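Local coordinates for protein monosaccharide-transporting ATPase (PDB 5DTE) that binds beta-D-allopyranose and probably acts as the periplasmic sugar-binding protein of an ABC transporter, at residues A[53-58]-A[279-284]; A[189-194]-A[212-217]; A[101-106]-A[125-130]; A[272-277]-A[294-299]. One frame throughout, in Å; residues are numbered along the deposited sequence.

Contact 1 (A[53-58]-A[279-284]); sequences KQKDID and AIEHAL
Lys55 and Glu281 mark the nearest approach of the two backbones, with Lys55 CA 9.1 Å from Glu281 CA. Segment 279-284 is helical throughout, whereas 53-58 leaves helix 39-54 at Lys55 through a Schellman motif whose C-prime residue is Asp56 (phi 54°). The change of direction leaves Lys55 and Ile57, with Asp56 between them, facing the other helix. The lysine chain crosses Glu281 at about a right angle, and its bends at chi3 (127°) and chi4 fold its end alongside the carboxylate: Lys55 NZ lies 3.6 Å from Glu281 OE2, only a long salt bridge. Its aliphatic part also serves, Lys55 CD packing 3.7 Å from Leu284 CD1. The other methyl of the leucine belongs to Ile57, which slides past it in the opposite direction, Ile57 CD1 standing 3.8 Å from Leu284 CD2. A partly exposed charge pair borders a deeper apolar contact. Behind it, Ile57 and Ala283 both rest on Ile29 of strand 28-33. Helices 39-54 and 272-287 pack side by side on one face of the parallel sheet, and the turn at 55-57 closes the beta-alpha-beta crossover from strand 28-33 to strand 58-63, as in the Rossmann-like lobes of periplasmic sugar-binding proteins.

Contact 2 (A[189-194]-A[212-217]); sequences KIVASQ and TANPNI
Val191 points one branch, CG2, at both of its partners, Asn214 and Ile217, and slides past each of them in the opposite direction. With Val191 CG1 anti to the carbonyl carbon (chi1 -56°), CG2 falls between the backbone N and that carbon, on the side turned to the loop. Against Ile217 it meets the stem and end of the longer branch: Val191 CG2 is 3.8 Å from Ile217 CG1 and 3.9 Å from Ile217 CD1. Ile217 CG1 is anti to its own carbonyl carbon (chi1 -71°), which brings the CG1-CD1 branch toward the strand. Against Asn214 the same methyl packs on the amide group, Val191 CG2 lying 4.1 Å from Asn214 CG. These residues join the two ends of a beta-alpha-beta crossover: edge strand 188-195 leads into helix 200-213, and the chain passes through 214-217 to strand 219-222, beyond the intervening strand 157-163. Asn214 to Ile217 form a type I beta turn with a weak backbone bond, Ile217 N to Asn214 O at 3.5 Å. Further inward, Ile210 of the helix touches both Ala192 and Ile217, while Asn158 of strand 157-163 packs on Val191 and donates its ND2 to the carbonyl oxygen of Asn216.

Contact 3 (A[101-106]-A[125-130]); sequences AFQKAE and EAAGLK
Leu129 reaches across to helix 99-105 with both of its methyl groups, each settling against the base of a different side chain. Leu129 CD1 lies 3.6 Å from Gln103 CB, and Leu129 CD2 lies 3.9 Å from Phe102 CB, so the fork straddles two successive residues of the helix. The leucine extends toward them because its CG stands anti to the backbone N (chi1 -180°). Backbones come close here, with Gln103 CA 6.2 Å from Leu129 CA. Gln103 adds a second touch: chi1 of 58° places CG between its backbone N and carbonyl carbon, and the chain, extended beyond CG, carries the amide end beside the methyl and the carbonyl of Ala127.

One step outward, the path of 127-129 is set by a Schellman motif that ends helix 121-126, where the chain leads toward strand 132-135 of the six-stranded lobe. Gly128 is its C-prime residue, with a phi of 68°, and Gly128 N bonds to Glu125 O at 3.2 Å; the chain then turns so that Leu129 faces helix 99-105. On the other side, the ring of Phe102 leads away from the leucine to touch Ile112 and Asp114 of strand 112-115, and Ala105 also rests on Ile112. The carbonyl oxygen of Gln103 accepts a hydrogen bond from Lys107 NZ.

The contact thus rests chiefly on aliphatic packing at a buried leucine, with the amide beside the Ala127 carbonyl.

Contact 4 (A[272-277]-A[294-299]); sequences PKKQVA and SVYYVD
Lys274 and Tyr296 supply the polar link of this contact, a weak hydrogen bond in which Lys274 NZ donates to Tyr296 OH over 3.2 Å. The two side chains cross at about a right angle. The lysine is extended, with CG anti to the backbone N (chi1 -180°), until a bend at chi4 (64°) turns the ammonium group to the phenol oxygen at the end of the ring.

Apolar packing accompanies this bond and centres on one methyl. Val298 CG2 lies 3.6 Å from Lys274 CG and equally 3.6 Å from Lys274 CE, so the aliphatic part of the lysine passes over the valine rather than merely touching it at one end. Gln275 meets the same methyl more loosely, its CG 4.2 Å from Val298 CG2. The closest backbone pair is here too, Gln275 CA standing 6.5 Å from Val298 CA.

Polar bonds to neighbours fix the partners. Gln275 NE2 donates to the carbonyl oxygen of Gln270, a residue of the allose pocket, and the Gln275 side chain is about 7 Å from the sugar, which makes it second shell. Tyr296 and Val298 both have backbone hydrogen bonds with Gly135, tying 294-299 to strand 132-135.

The start of helix 272-287 is thereby packed against the weakly bonded edge strand at about 295-297 of the six-stranded sheet. Beyond Val298 the chain goes on to strand 301-303, which pairs with 267-269, the strand just before this helix; this pairing beside the sheet edge is consistent with the hinge region of a two-lobed, type I periplasmic binding protein.

Contacts 1 and 4 share helix 272-287 and touch where His282 CE1 packs 3.9 Å from Tyr296 CB; one joins the helix to a neighbouring helix end, the other to the sheet edge nearer the sugar. Contact 3 belongs to the same lobe, its centre about 21 Å from that of contact 4, while contact 2 stands apart in the four-stranded lobe, its centre about 46 Å from that of contact 1. All four are partly buried, contact 4 centred about 12 Å from the chain's centre and the others about 22 to 24 Å out. Contacts 1 and 4 set a lysine-borne polar link beside apolar packing, whereas contacts 2 and 3, at helix ends, rely on aliphatic branches with an amide alongside.

Contact 1 (A[53-58]-A[279-284])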
loop_
_atom_site.group_PDB
_atom_site.type_symbol
_atom_site.label_atom_id
_atom_site.label_comp_id
_atom_site.label_asym_id
_atom_site.label_seq_id
_atom_site.Cartn_x
_atom_site.Cartn_y
_atom_site.Cartn_z
ATOM N N LYS A 53 -22.410 -5.080 -3.988
ATOM C CA LYS A 53 -23.505 -6.054 -4.107
ATOM C C LYS A 53 -24.276 -6.240 -2.793
ATOM O O LYS A 53 -25.503 -6.186 -2.772
ATOM C CB LYS A 53 -22.944 -7.399 -4.584
ATOM C CG LYS A 53 -23.987 -8.455 -4.875
ATOM C CD LYS A 53 -23.336 -9.655 -5.560
ATOM C CE LYS A 53 -24.184 -10.913 -5.425
ATOM N NZ LYS A 53 -23.351 -12.154 -5.516
ATOM N N GLN A 54 -23.543 -6.439 -1.701
ATOM C CA GLN A 54 -24.137 -6.589 -0.378
ATOM C C GLN A 54 -24.956 -5.375 0.023
ATOM O O GLN A 54 -26.031 -5.520 0.591
ATOM C CB GLN A 54 -23.059 -6.848 0.678
ATOM C CG GLN A 54 -23.620 -7.007 2.092
ATOM C CD GLN A 54 -22.533 -7.111 3.166
ATOM O OE1 GLN A 54 -21.592 -7.907 3.042
ATOM N NE2 GLN A 54 -22.664 -6.304 4.230
ATOM N N LYS A 55 -24.461 -4.178 -0.278
ATOM C CA LYS A 55 -25.133 -2.957 0.181
ATOM C C LYS A 55 -25.975 -2.283 -0.914
ATOM O O LYS A 55 -26.333 -1.112 -0.801
ATOM C CB LYS A 55 -24.106 -1.962 0.751
ATOM C CG LYS A 55 -23.458 -2.451 2.034
ATOM C CD LYS A 55 -22.638 -1.386 2.710
ATOM C CE LYS A 55 -23.050 -1.203 4.174
ATOM N NZ LYS A 55 -24.303 -0.392 4.414
ATOM N N ASP A 56 -26.290 -3.027 -1.966
ATOM C CA ASP A 56 -27.178 -2.527 -3.018
ATOM C C ASP A 56 -26.721 -1.180 -3.616
ATOM O O ASP A 56 -27.533 -0.293 -3.895
ATOM C CB ASP A 56 -28.608 -2.427 -2.471
ATOM C CG ASP A 56 -29.326 -3.770 -2.484
ATOM O OD1 ASP A 56 -29.218 -4.474 -3.504
ATOM O OD2 ASP A 56 -29.996 -4.127 -1.489
ATOM N N ILE A 57 -25.411 -1.055 -3.816
ATOM C CA ILE A 57 -24.783 0.144 -4.376
ATOM C C ILE A 57 -24.433 -0.060 -5.856
ATOM O O ILE A 57 -23.914 -1.115 -6.229
ATOM C CB ILE A 57 -23.489 0.520 -3.573
ATOM C CG1 ILE A 57 -23.858 1.170 -2.250
ATOM C CG2 ILE A 57 -22.595 1.474 -4.344
ATOM C CD1 ILE A 57 -24.691 2.390 -2.436
ATOM N N ASP A 58 -24.723 0.936 -6.693
ATOM C CA ASP A 58 -24.243 0.932 -8.077
ATOM C C ASP A 58 -22.814 1.462 -8.096
ATOM O O ASP A 58 -22.591 2.629 -7.799
ATOM C CB ASP A 58 -25.148 1.769 -8.999
ATOM C CG ASP A 58 -26.323 0.960 -9.588
ATOM O OD1 ASP A 58 -26.319 -0.295 -9.499
ATOM O OD2 ASP A 58 -27.254 1.586 -10.149
ATOM N N ALA A 279 -14.244 2.323 3.485
ATOM C CA ALA A 279 -14.416 3.456 2.578
ATOM C C ALA A 279 -15.874 3.613 2.100
ATOM O O ALA A 279 -16.465 4.695 2.197
ATOM C CB ALA A 279 -13.494 3.313 1.402
ATOM N N ILE A 280 -16.450 2.522 1.602
ATOM C CA ILE A 280 -17.839 2.499 1.141
ATOM C C ILE A 280 -18.821 2.700 2.293
ATOM O O ILE A 280 -19.894 3.282 2.109
ATOM C CB ILE A 280 -18.164 1.168 0.434
ATOM C CG1 ILE A 280 -17.243 0.973 -0.769
ATOM C CG2 ILE A 280 -19.641 1.095 0.033
ATOM C CD1 ILE A 280 -17.086 -0.478 -1.179
ATOM N N GLU A 281 -18.452 2.214 3.480
ATOM C CA GLU A 281 -19.291 2.381 4.661
ATOM C C GLU A 281 -19.266 3.854 5.099
ATOM O O GLU A 281 -20.261 4.387 5.614
ATOM C CB GLU A 281 -18.828 1.457 5.794
ATOM C CG GLU A 281 -19.641 0.148 5.943
ATOM C CD GLU A 281 -20.891 0.301 6.832
ATOM O OE1 GLU A 281 -21.059 1.376 7.462
ATOM O OE2 GLU A 281 -21.697 -0.660 6.907
ATOM N N HIS A 282 -18.129 4.504 4.850
ATOM C CA HIS A 282 -17.893 5.880 5.263
ATOM C C HIS A 282 -18.540 6.869 4.315
ATOM O O HIS A 282 -18.993 7.933 4.731
ATOM C CB HIS A 282 -16.392 6.162 5.354
ATOM C CG HIS A 282 -15.800 5.852 6.692
ATOM N ND1 HIS A 282 -14.559 6.330 7.088
ATOM C CD2 HIS A 282 -16.263 5.124 7.733
ATOM C CE1 HIS A 282 -14.300 5.909 8.306
ATOM N NE2 HIS A 282 -15.315 5.170 8.725
ATOM N N ALA A 283 -18.560 6.527 3.035
ATOM C CA ALA A 283 -19.259 7.344 2.049
ATOM C C ALA A 283 -20.746 7.410 2.394
ATOM O O ALA A 283 -21.327 8.491 2.459
ATOM C CB ALA A 283 -19.050 6.783 0.634
ATOM N N LEU A 284 -21.331 6.234 2.638
ATOM C CA LEU A 284 -22.752 6.068 2.931
ATOM C C LEU A 284 -23.198 6.866 4.133
ATOM O O LEU A 284 -24.305 7.415 4.141
ATOM C CB LEU A 284 -23.082 4.590 3.161
ATOM C CG LEU A 284 -22.973 3.722 1.911
ATOM C CD1 LEU A 284 -23.131 2.256 2.255
ATOM C CD2 LEU A 284 -23.992 4.156 0.877
#

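Contact 2 (A[189-194]-A[212-217])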
loop_
_atom_site.group_PDB
_atom_site.type_symbol
_atom_site.label_atom_id
_atom_site.label_comp_id
_atom_site.label_asym_id
_atom_site.label_seq_id
_atom_site.Cartn_x
_atom_site.Cartn_y
_atom_site.Cartn_z
ATOM N N LYS A 189 23.042 -3.777 9.824
ATOM C CA LYS A 189 23.340 -2.574 9.074
ATOM C C LYS A 189 22.627 -2.564 7.720
ATOM O O LYS A 189 22.746 -3.509 6.921
ATOM C CB LYS A 189 24.846 -2.435 8.857
ATOM C CG LYS A 189 25.202 -1.206 8.049
ATOM C CD LYS A 189 26.688 -0.995 7.948
ATOM C CE LYS A 189 26.993 0.455 7.618
ATOM N NZ LYS A 189 28.443 0.644 7.371
ATOM N N ILE A 190 21.879 -1.493 7.471
ATOM C CA ILE A 190 21.370 -1.205 6.139
ATOM C C ILE A 190 22.548 -0.940 5.208
ATOM O O ILE A 190 23.239 0.053 5.364
ATOM C CB ILE A 190 20.409 0.011 6.152
ATOM C CG1 ILE A 190 19.117 -0.342 6.895
ATOM C CG2 ILE A 190 20.079 0.470 4.736
ATOM C CD1 ILE A 190 19.048 0.199 8.282
ATOM N N VAL A 191 22.804 -1.835 4.255
ATOM C CA VAL A 191 23.940 -1.627 3.356
ATOM C C VAL A 191 23.515 -1.294 1.938
ATOM O O VAL A 191 24.324 -0.851 1.143
ATOM C CB VAL A 191 24.876 -2.853 3.293
ATOM C CG1 VAL A 191 25.371 -3.218 4.679
ATOM C CG2 VAL A 191 24.175 -4.031 2.624
ATOM N N ALA A 192 22.253 -1.505 1.608
ATOM C CA ALA A 192 21.786 -1.129 0.283
ATOM C C ALA A 192 20.335 -0.640 0.326
ATOM O O ALA A 192 19.477 -1.234 0.973
ATOM C CB ALA A 192 21.942 -2.297 -0.670
ATOM N N SER A 193 20.078 0.473 -0.337
ATOM C CA SER A 193 18.712 0.919 -0.538
ATOM C C SER A 193 18.511 1.440 -1.951
ATOM O O SER A 193 19.169 2.385 -2.385
ATOM C CB SER A 193 18.335 1.996 0.455
ATOM O OG SER A 193 16.970 2.305 0.291
ATOM N N GLN A 194 17.586 0.819 -2.660
ATOM C CA GLN A 194 17.358 1.116 -4.063
ATOM C C GLN A 194 15.866 1.015 -4.343
ATOM O O GLN A 194 15.196 0.104 -3.859
ATOM C CB GLN A 194 18.157 0.153 -4.945
ATOM C CG GLN A 194 18.345 0.591 -6.388
ATOM C CD GLN A 194 19.555 -0.073 -7.043
ATOM O OE1 GLN A 194 20.556 -0.371 -6.375
ATOM N NE2 GLN A 194 19.467 -0.312 -8.351
ATOM N N THR A 212 25.054 -9.021 -5.930
ATOM C CA THR A 212 26.430 -9.121 -6.380
ATOM C C THR A 212 27.290 -8.094 -5.650
ATOM O O THR A 212 28.400 -8.393 -5.235
ATOM C CB THR A 212 26.565 -8.896 -7.876
ATOM O OG1 THR A 212 25.647 -9.741 -8.575
ATOM C CG2 THR A 212 27.979 -9.216 -8.305
ATOM N N ALA A 213 26.755 -6.887 -5.486
ATOM C CA ALA A 213 27.464 -5.769 -4.853
ATOM C C ALA A 213 27.928 -6.033 -3.398
ATOM O O ALA A 213 29.063 -5.696 -3.047
ATOM C CB ALA A 213 26.584 -4.518 -4.903
ATOM N N ASN A 214 27.044 -6.580 -2.553
ATOM C CA ASN A 214 27.434 -7.088 -1.233
ATOM C C ASN A 214 27.024 -8.537 -1.068
ATOM O O ASN A 214 25.830 -8.824 -0.956
ATOM C CB ASN A 214 26.813 -6.289 -0.083
ATOM C CG ASN A 214 26.994 -4.799 -0.232
ATOM O OD1 ASN A 214 26.911 -4.260 -1.335
ATOM N ND2 ASN A 214 27.263 -4.122 0.882
ATOM N N PRO A 215 28.013 -9.452 -1.011
ATOM C CA PRO A 215 27.756 -10.893 -0.858
ATOM C C PRO A 215 27.410 -11.253 0.587
ATOM O O PRO A 215 27.110 -12.412 0.910
ATOM C CB PRO A 215 29.078 -11.537 -1.289
ATOM C CG PRO A 215 30.134 -10.445 -1.141
ATOM C CD PRO A 215 29.446 -9.129 -0.868
ATOM N N ASN A 216 27.455 -10.240 1.451
ATOM C CA ASN A 216 27.179 -10.424 2.860
ATOM C C ASN A 216 25.797 -9.914 3.209
ATOM O O ASN A 216 25.520 -9.537 4.350
ATOM C CB ASN A 216 28.243 -9.733 3.707
ATOM C CG ASN A 216 29.594 -10.415 3.602
ATOM O OD1 ASN A 216 29.677 -11.599 3.269
ATOM N ND2 ASN A 216 30.657 -9.677 3.903
ATOM N N ILE A 217 24.927 -9.919 2.210
ATOM C CA ILE A 217 23.531 -9.611 2.435
ATOM C C ILE A 217 22.754 -10.890 2.736
ATOM O O ILE A 217 22.865 -11.870 1.995
ATOM C CB ILE A 217 22.933 -8.899 1.235
ATOM C CG1 ILE A 217 23.500 -7.491 1.157
ATOM C CG2 ILE A 217 21.433 -8.841 1.352
ATOM C CD1 ILE A 217 22.839 -6.656 0.098
#

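Contact 3 (A[101-106]-A[125-130])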
loop_
_atom_site.group_PDB
_atom_site.type_symbol
_atom_site.label_atom_id
_atom_site.label_comp_id
_atom_site.label_asym_id
_atom_site.label_seq_id
_atom_site.Cartn_x
_atom_site.Cartn_y
_atom_site.Cartn_z
ATOM N N ALA A 101 -9.127 19.369 -6.107
ATOM C CA ALA A 101 -10.162 18.437 -6.533
ATOM C C ALA A 101 -11.143 18.137 -5.407
ATOM O O ALA A 101 -12.360 18.175 -5.607
ATOM C CB ALA A 101 -9.532 17.149 -7.034
ATOM N N PHE A 102 -10.602 17.833 -4.229
ATOM C CA PHE A 102 -11.405 17.528 -3.051
ATOM C C PHE A 102 -12.265 18.713 -2.608
ATOM O O PHE A 102 -13.428 18.540 -2.235
ATOM C CB PHE A 102 -10.497 17.070 -1.903
ATOM C CG PHE A 102 -10.265 15.596 -1.882
ATOM C CD1 PHE A 102 -10.902 14.795 -0.944
ATOM C CD2 PHE A 102 -9.435 14.994 -2.829
ATOM C CE1 PHE A 102 -10.701 13.418 -0.937
ATOM C CE2 PHE A 102 -9.226 13.626 -2.832
ATOM C CZ PHE A 102 -9.862 12.831 -1.884
ATOM N N GLN A 103 -11.713 19.922 -2.651
ATOM C CA GLN A 103 -12.491 21.079 -2.218
ATOM C C GLN A 103 -13.407 21.607 -3.340
ATOM O O GLN A 103 -14.170 22.541 -3.129
ATOM C CB GLN A 103 -11.576 22.191 -1.681
ATOM C CG GLN A 103 -10.528 22.705 -2.645
ATOM C CD GLN A 103 -9.566 23.676 -1.982
ATOM O OE1 GLN A 103 -9.815 24.141 -0.868
ATOM N NE2 GLN A 103 -8.458 23.986 -2.662
ATOM N N LYS A 104 -13.343 21.006 -4.521
ATOM C CA LYS A 104 -14.400 21.181 -5.513
ATOM C C LYS A 104 -15.584 20.236 -5.217
ATOM O O LYS A 104 -16.743 20.562 -5.469
ATOM C CB LYS A 104 -13.849 20.935 -6.917
ATOM C CG LYS A 104 -14.831 21.171 -8.040
ATOM C CD LYS A 104 -14.174 20.883 -9.393
ATOM C CE LYS A 104 -15.016 21.378 -10.576
ATOM N NZ LYS A 104 -14.267 21.249 -11.860
ATOM N N ALA A 105 -15.278 19.076 -4.652
ATOM C CA ALA A 105 -16.282 18.063 -4.354
ATOM C C ALA A 105 -17.076 18.454 -3.143
ATOM O O ALA A 105 -18.217 18.035 -2.987
ATOM C CB ALA A 105 -15.630 16.693 -4.133
ATOM N N GLU A 106 -16.461 19.243 -2.270
ATOM C CA GLU A 106 -17.163 19.783 -1.113
ATOM C C GLU A 106 -18.152 20.869 -1.570
ATOM O O GLU A 106 -19.221 21.035 -0.982
ATOM C CB GLU A 106 -16.160 20.329 -0.085
ATOM C CG GLU A 106 -16.722 20.582 1.315
ATOM C CD GLU A 106 -17.421 21.929 1.447
ATOM O OE1 GLU A 106 -17.112 22.856 0.662
ATOM O OE2 GLU A 106 -18.277 22.062 2.347
ATOM N N GLU A 125 -4.658 21.677 5.524
ATOM C CA GLU A 125 -4.934 22.666 6.551
ATOM C C GLU A 125 -4.943 24.054 5.952
ATOM O O GLU A 125 -5.851 24.855 6.201
ATOM C CB GLU A 125 -3.886 22.590 7.644
ATOM C CG GLU A 125 -4.271 23.296 8.915
ATOM C CD GLU A 125 -3.216 23.109 9.962
ATOM O OE1 GLU A 125 -2.022 23.202 9.601
ATOM O OE2 GLU A 125 -3.576 22.817 11.120
ATOM N N ALA A 126 -3.914 24.307 5.145
ATOM C CA ALA A 126 -3.664 25.601 4.539
ATOM C C ALA A 126 -4.843 26.099 3.711
ATOM O O ALA A 126 -5.160 27.289 3.728
ATOM C CB ALA A 126 -2.422 25.528 3.687
ATOM N N ALA A 127 -5.489 25.174 3.002
ATOM C CA ALA A 127 -6.531 25.507 2.039
ATOM C C ALA A 127 -7.948 25.367 2.594
ATOM O O ALA A 127 -8.907 25.329 1.823
ATOM C CB ALA A 127 -6.373 24.639 0.811
ATOM N N GLY A 128 -8.083 25.279 3.918
ATOM C CA GLY A 128 -9.390 25.197 4.559
ATOM C C GLY A 128 -10.151 23.902 4.291
ATOM O O GLY A 128 -11.361 23.820 4.530
ATOM N N LEU A 129 -9.433 22.887 3.809
ATOM C CA LEU A 129 -10.037 21.621 3.425
ATOM C C LEU A 129 -10.201 20.633 4.576
ATOM O O LEU A 129 -9.239 20.310 5.273
ATOM C CB LEU A 129 -9.206 20.970 2.328
ATOM C CG LEU A 129 -9.747 19.630 1.842
ATOM C CD1 LEU A 129 -11.028 19.847 1.042
ATOM C CD2 LEU A 129 -8.692 18.901 1.015
ATOM N N LYS A 130 -11.428 20.157 4.768
ATOM C CA LYS A 130 -11.686 19.022 5.644
ATOM C C LYS A 130 -11.844 17.779 4.778
ATOM O O LYS A 130 -12.685 17.752 3.870
ATOM C CB LYS A 130 -12.935 19.240 6.491
ATOM C CG LYS A 130 -13.012 20.581 7.211
ATOM C CD LYS A 130 -11.709 20.998 7.880
ATOM C CE LYS A 130 -11.853 22.388 8.494
ATOM N NZ LYS A 130 -10.566 22.990 8.944
#

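Contact 4 (A[272-277]-A[294-299])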
loop_
_atom_site.group_PDB
_atom_site.type_symbol
_atom_site.label_atom_id
_atom_site.label_comp_id
_atom_site.label_asym_id
_atom_site.label_seq_id
_atom_site.Cartn_x
_atom_site.Cartn_y
_atom_site.Cartn_z
ATOM N N PRO A 272 -6.957 -5.179 2.407
ATOM C CA PRO A 272 -7.404 -4.241 1.374
ATOM C C PRO A 272 -8.913 -4.298 1.136
ATOM O O PRO A 272 -9.482 -3.346 0.607
ATOM C CB PRO A 272 -6.633 -4.700 0.138
ATOM C CG PRO A 272 -6.407 -6.150 0.359
ATOM C CD PRO A 272 -6.275 -6.352 1.834
ATOM N N LYS A 273 -9.552 -5.400 1.520
ATOM C CA LYS A 273 -10.999 -5.511 1.363
ATOM C C LYS A 273 -11.707 -4.792 2.490
ATOM O O LYS A 273 -12.707 -4.128 2.248
ATOM C CB LYS A 273 -11.437 -6.971 1.321
ATOM C CG LYS A 273 -10.623 -7.824 0.366
ATOM C CD LYS A 273 -11.501 -8.693 -0.493
ATOM C CE LYS A 273 -10.682 -9.571 -1.414
ATOM N NZ LYS A 273 -11.568 -10.451 -2.230
ATOM N N LYS A 274 -11.187 -4.927 3.715
ATOM C CA LYS A 274 -11.733 -4.236 4.887
ATOM C C LYS A 274 -11.590 -2.719 4.741
ATOM O O LYS A 274 -12.509 -1.956 5.061
ATOM C CB LYS A 274 -11.040 -4.703 6.157
ATOM C CG LYS A 274 -11.554 -4.034 7.441
ATOM C CD LYS A 274 -10.856 -4.615 8.695
ATOM C CE LYS A 274 -11.063 -3.788 9.980
ATOM N NZ LYS A 274 -12.464 -3.734 10.432
ATOM N N GLN A 275 -10.428 -2.291 4.255
ATOM C CA GLN A 275 -10.199 -0.887 3.946
ATOM C C GLN A 275 -11.291 -0.314 3.046
ATOM O O GLN A 275 -12.053 0.564 3.450
ATOM C CB GLN A 275 -8.853 -0.704 3.262
ATOM C CG GLN A 275 -7.658 -0.774 4.172
ATOM C CD GLN A 275 -6.407 -0.194 3.516
ATOM O OE1 GLN A 275 -6.483 0.639 2.604
ATOM N NE2 GLN A 275 -5.253 -0.628 3.983
ATOM N N VAL A 276 -11.361 -0.815 1.818
ATOM C CA VAL A 276 -12.311 -0.292 0.848
ATOM C C VAL A 276 -13.749 -0.564 1.294
ATOM O O VAL A 276 -14.673 0.118 0.870
ATOM C CB VAL A 276 -12.058 -0.884 -0.543
ATOM C CG1 VAL A 276 -12.295 -2.385 -0.540
ATOM C CG2 VAL A 276 -12.906 -0.179 -1.596
ATOM N N ALA A 277 -13.941 -1.543 2.175
ATOM C CA ALA A 277 -15.260 -1.750 2.754
ATOM C C ALA A 277 -15.573 -0.589 3.674
ATOM O O ALA A 277 -16.643 0.001 3.565
ATOM C CB ALA A 277 -15.343 -3.058 3.496
ATOM N N SER A 294 -11.880 11.526 10.926
ATOM C CA SER A 294 -11.078 12.090 9.837
ATOM C C SER A 294 -10.047 11.093 9.336
ATOM O O SER A 294 -9.621 11.161 8.178
ATOM C CB SER A 294 -10.380 13.375 10.265
ATOM O OG SER A 294 -11.208 14.484 10.002
ATOM N N VAL A 295 -9.645 10.179 10.222
ATOM C CA VAL A 295 -8.707 9.104 9.892
ATOM C C VAL A 295 -9.198 7.759 10.418
ATOM O O VAL A 295 -9.712 7.672 11.518
ATOM C CB VAL A 295 -7.313 9.363 10.475
ATOM C CG1 VAL A 295 -6.296 8.358 9.909
ATOM C CG2 VAL A 295 -6.880 10.778 10.189
ATOM N N TYR A 296 -9.044 6.707 9.628
ATOM C CA TYR A 296 -9.361 5.362 10.095
ATOM C C TYR A 296 -8.261 4.442 9.568
ATOM O O TYR A 296 -8.064 4.288 8.351
ATOM C CB TYR A 296 -10.774 4.927 9.648
ATOM C CG TYR A 296 -11.155 3.483 9.920
ATOM C CD1 TYR A 296 -12.047 3.148 10.945
ATOM C CD2 TYR A 296 -10.633 2.446 9.138
ATOM C CE1 TYR A 296 -12.394 1.813 11.191
ATOM C CE2 TYR A 296 -10.964 1.124 9.373
ATOM C CZ TYR A 296 -11.844 0.811 10.392
ATOM O OH TYR A 296 -12.156 -0.517 10.583
ATOM N N TYR A 297 -7.529 3.875 10.521
ATOM C CA TYR A 297 -6.455 2.921 10.293
ATOM C C TYR A 297 -6.933 1.508 10.618
ATOM O O TYR A 297 -7.158 1.192 11.786
ATOM C CB TYR A 297 -5.243 3.237 11.173
ATOM C CG TYR A 297 -4.374 4.409 10.771
ATOM C CD1 TYR A 297 -4.051 4.642 9.443
ATOM C CD2 TYR A 297 -3.856 5.273 11.734
ATOM C CE1 TYR A 297 -3.241 5.710 9.077
ATOM C CE2 TYR A 297 -3.056 6.349 11.380
ATOM C CZ TYR A 297 -2.752 6.561 10.046
ATOM O OH TYR A 297 -1.945 7.613 9.679
ATOM N N VAL A 298 -7.084 0.672 9.590
ATOM C CA VAL A 298 -7.301 -0.759 9.772
ATOM C C VAL A 298 -6.080 -1.311 10.506
ATOM O O VAL A 298 -4.982 -0.743 10.390
ATOM C CB VAL A 298 -7.532 -1.471 8.406
ATOM C CG1 VAL A 298 -6.931 -2.850 8.378
ATOM C CG2 VAL A 298 -9.001 -1.559 8.109
ATOM N N ASP A 299 -6.264 -2.373 11.291
ATOM C CA ASP A 299 -5.132 -2.973 12.001
ATOM C C ASP A 299 -4.514 -4.145 11.239
ATOM O O ASP A 299 -5.103 -5.217 11.147
ATOM C CB ASP A 299 -5.559 -3.396 13.408
ATOM C CG ASP A 299 -5.869 -2.197 14.293
ATOM O OD1 ASP A 299 -5.122 -1.196 14.202
ATOM O OD2 ASP A 299 -6.855 -2.246 15.062
#